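Cerato-platanin-like protein (Moniliophthora perniciosa, PDB 3SUK) is a secreted fungal protein of the cerato-platanin family with a double-psi beta-barrel fold, whose precise function is not established. Local coordinates at residues Asn63-Ser68 / Ser115-Arg120. Residues are numbered along the deposited sequence; the frame is centred on the assembly and turned at random. Where two conformers were deposited one is given.
Sequences NCYTIS and SQQVAR
T66 and Q116 face each other as a hydrogen-bonded antiparallel pair, T66 N to Q116 O at 2.9 Å and Q116 N to T66 O at 3.0 Å. The ladder runs on through V118 N to C64 O, 3.0 Å and nearly straight at 175°. Next to this bond a water links C64 N, from which it accepts, to V118 O, to which it donates; Q117 NE2 is its third partner and donates to it.

R120 reaches back to N63. Its chain, bent at chi2 (-71°), brings the guanidinium in side-on, and NE and NH2 both donate to N63 OD1: NE meets N63 OD1 at 3.1 Å on a lone pair, NH2 meets N63 OD1 from a tilted direction. The other end of the N63 amide is held too, ND2 donating to Y65 OH, which also bonds D52.

The van der Waals contacts divide between the two faces of the sheet. On one, V118 CG2 touches C64 SG, the sulfur joined to C123, at 3.5 Å, while V118 CG1 lies against T66 OG1, whose hydroxyl is bonded to N79. On the other, S115 OG approaches Y65 CD2 obliquely at 3.5 Å, and the extended Q117 side chain passes the ring, with CB 4.0 Å from Y65 CE2; F90 meets the same ring edge-to-face.

The contact thus joins neighbouring strands 64-71 and 110-118 of the barrel. With OD1 taking two N-H groups of R120 and ND2 donating to Y65 OH, the orientation of the N63 amide is set, and the water satisfies C64 N and V118 O.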
loop_
_atom_site.group_PDB
_atom_site.type_symbol
_atom_site.label_atom_id
_atom_site.label_comp_id
_atom_site.label_asym_id
_atom_site.label_seq_id
_atom_site.Cartn_x
_atom_site.Cartn_y
_atom_site.Cartn_z
ATOM N N ASN A 63 2.556 4.274 -7.259
ATOM C CA ASN A 63 1.175 4.361 -7.650
ATOM C C ASN A 63 0.259 4.537 -6.457
ATOM O O ASN A 63 0.447 3.977 -5.425
ATOM C CB ASN A 63 0.734 3.149 -8.458
ATOM C CG ASN A 63 1.152 3.228 -9.933
ATOM O OD1 ASN A 63 1.739 4.171 -10.373
ATOM N ND2 ASN A 63 0.886 2.190 -10.627
ATOM N N CYS A 64 -0.764 5.328 -6.687
ATOM C CA CYS A 64 -1.741 5.692 -5.696
ATOM C C CYS A 64 -3.066 5.013 -6.028
ATOM O O CYS A 64 -3.539 5.148 -7.086
ATOM C CB CYS A 64 -1.912 7.221 -5.752
ATOM S SG CYS A 64 -3.074 7.912 -4.530
ATOM N N TYR A 65 -3.609 4.289 -5.068
ATOM C CA TYR A 65 -4.811 3.514 -5.235
ATOM C C TYR A 65 -5.857 3.878 -4.200
ATOM O O TYR A 65 -5.564 3.989 -3.035
ATOM C CB TYR A 65 -4.498 2.030 -5.088
ATOM C CG TYR A 65 -3.511 1.507 -6.080
ATOM C CD1 TYR A 65 -2.162 1.534 -5.800
ATOM C CD2 TYR A 65 -3.923 0.975 -7.295
ATOM C CE1 TYR A 65 -1.255 1.033 -6.677
ATOM C CE2 TYR A 65 -3.014 0.497 -8.196
ATOM C CZ TYR A 65 -1.685 0.558 -7.896
ATOM O OH TYR A 65 -0.770 0.088 -8.785
ATOM N N THR A 66 -7.086 4.003 -4.647
ATOM C CA THR A 66 -8.217 4.120 -3.754
ATOM C C THR A 66 -8.731 2.710 -3.607
ATOM O O THR A 66 -9.145 2.092 -4.559
ATOM C CB THR A 66 -9.312 5.026 -4.316
ATOM O OG1 THR A 66 -8.807 6.353 -4.394
ATOM C CG2 THR A 66 -10.501 5.028 -3.411
ATOM N N ILE A 67 -8.655 2.217 -2.381
ATOM C CA ILE A 67 -8.997 0.836 -2.030
ATOM C C ILE A 67 -10.248 0.880 -1.173
ATOM O O ILE A 67 -10.308 1.589 -0.240
ATOM C CB ILE A 67 -7.844 0.132 -1.272
ATOM C CG1 ILE A 67 -6.538 0.130 -2.106
ATOM C CG2 ILE A 67 -8.207 -1.318 -0.954
ATOM C CD1 ILE A 67 -5.374 -0.349 -1.394
ATOM N N SER A 68 -11.239 0.079 -1.545
ATOM C CA SER A 68 -12.561 0.017 -0.924
ATOM C C SER A 68 -12.926 -1.388 -0.454
ATOM O O SER A 68 -12.585 -2.349 -1.061
ATOM C CB SER A 68 -13.632 0.436 -1.924
ATOM O OG SER A 68 -13.371 1.736 -2.338
ATOM N N SER A 115 -10.178 -2.021 -5.988
ATOM C CA SER A 115 -9.060 -1.112 -6.106
ATOM C C SER A 115 -9.167 -0.333 -7.425
ATOM O O SER A 115 -9.428 -0.884 -8.472
ATOM C CB SER A 115 -7.754 -1.915 -6.058
ATOM O OG SER A 115 -6.639 -1.075 -6.308
ATOM N N GLN A 116 -8.943 0.964 -7.310
ATOM C CA GLN A 116 -8.915 1.851 -8.443
ATOM C C GLN A 116 -7.670 2.738 -8.346
ATOM O O GLN A 116 -7.608 3.521 -7.449
ATOM C CB GLN A 116 -10.169 2.745 -8.384
ATOM C CG GLN A 116 -10.322 3.672 -9.537
ATOM C CD GLN A 116 -10.082 2.964 -10.862
ATOM O OE1 GLN A 116 -10.872 2.134 -11.279
ATOM N NE2 GLN A 116 -8.984 3.264 -11.502
ATOM N N GLN A 117 -6.759 2.683 -9.286
ATOM C CA GLN A 117 -5.711 3.679 -9.325
ATOM C C GLN A 117 -6.292 5.065 -9.565
ATOM O O GLN A 117 -7.223 5.210 -10.326
ATOM C CB GLN A 117 -4.708 3.346 -10.425
ATOM C CG GLN A 117 -3.487 4.210 -10.294
ATOM C CD GLN A 117 -2.456 3.994 -11.335
ATOM O OE1 GLN A 117 -2.657 3.333 -12.315
ATOM N NE2 GLN A 117 -1.361 4.567 -11.118
ATOM N N VAL A 118 -5.704 6.037 -8.897
ATOM C CA VAL A 118 -6.016 7.436 -9.034
ATOM C C VAL A 118 -4.704 8.205 -9.290
ATOM O O VAL A 118 -3.637 7.656 -9.353
ATOM C CB VAL A 118 -6.741 8.004 -7.785
ATOM C CG1 VAL A 118 -8.109 7.343 -7.608
ATOM C CG2 VAL A 118 -5.886 7.806 -6.549
ATOM N N ALA A 119 -4.827 9.502 -9.496
ATOM C CA ALA A 119 -3.669 10.312 -9.771
ATOM C C ALA A 119 -2.692 10.270 -8.604
ATOM O O ALA A 119 -3.080 10.170 -7.485
ATOM C CB ALA A 119 -4.063 11.763 -10.073
ATOM N N ARG A 120 -1.416 10.387 -8.942
ATOM C CA ARG A 120 -0.338 10.312 -7.982
ATOM C C ARG A 120 -0.553 11.407 -6.924
ATOM O O ARG A 120 -0.323 11.203 -5.749
ATOM C CB ARG A 120 1.034 10.501 -8.671
ATOM C CG ARG A 120 1.524 9.359 -9.610
ATOM C CD ARG A 120 1.903 8.141 -8.780
ATOM N NE ARG A 120 2.400 7.057 -9.621
ATOM C CZ ARG A 120 3.655 6.913 -9.971
ATOM N NH1 ARG A 120 4.549 7.801 -9.606
ATOM N NH2 ARG A 120 3.998 5.891 -10.731
HETATM O O HOH W 1 -1.043 6.566 -9.319
#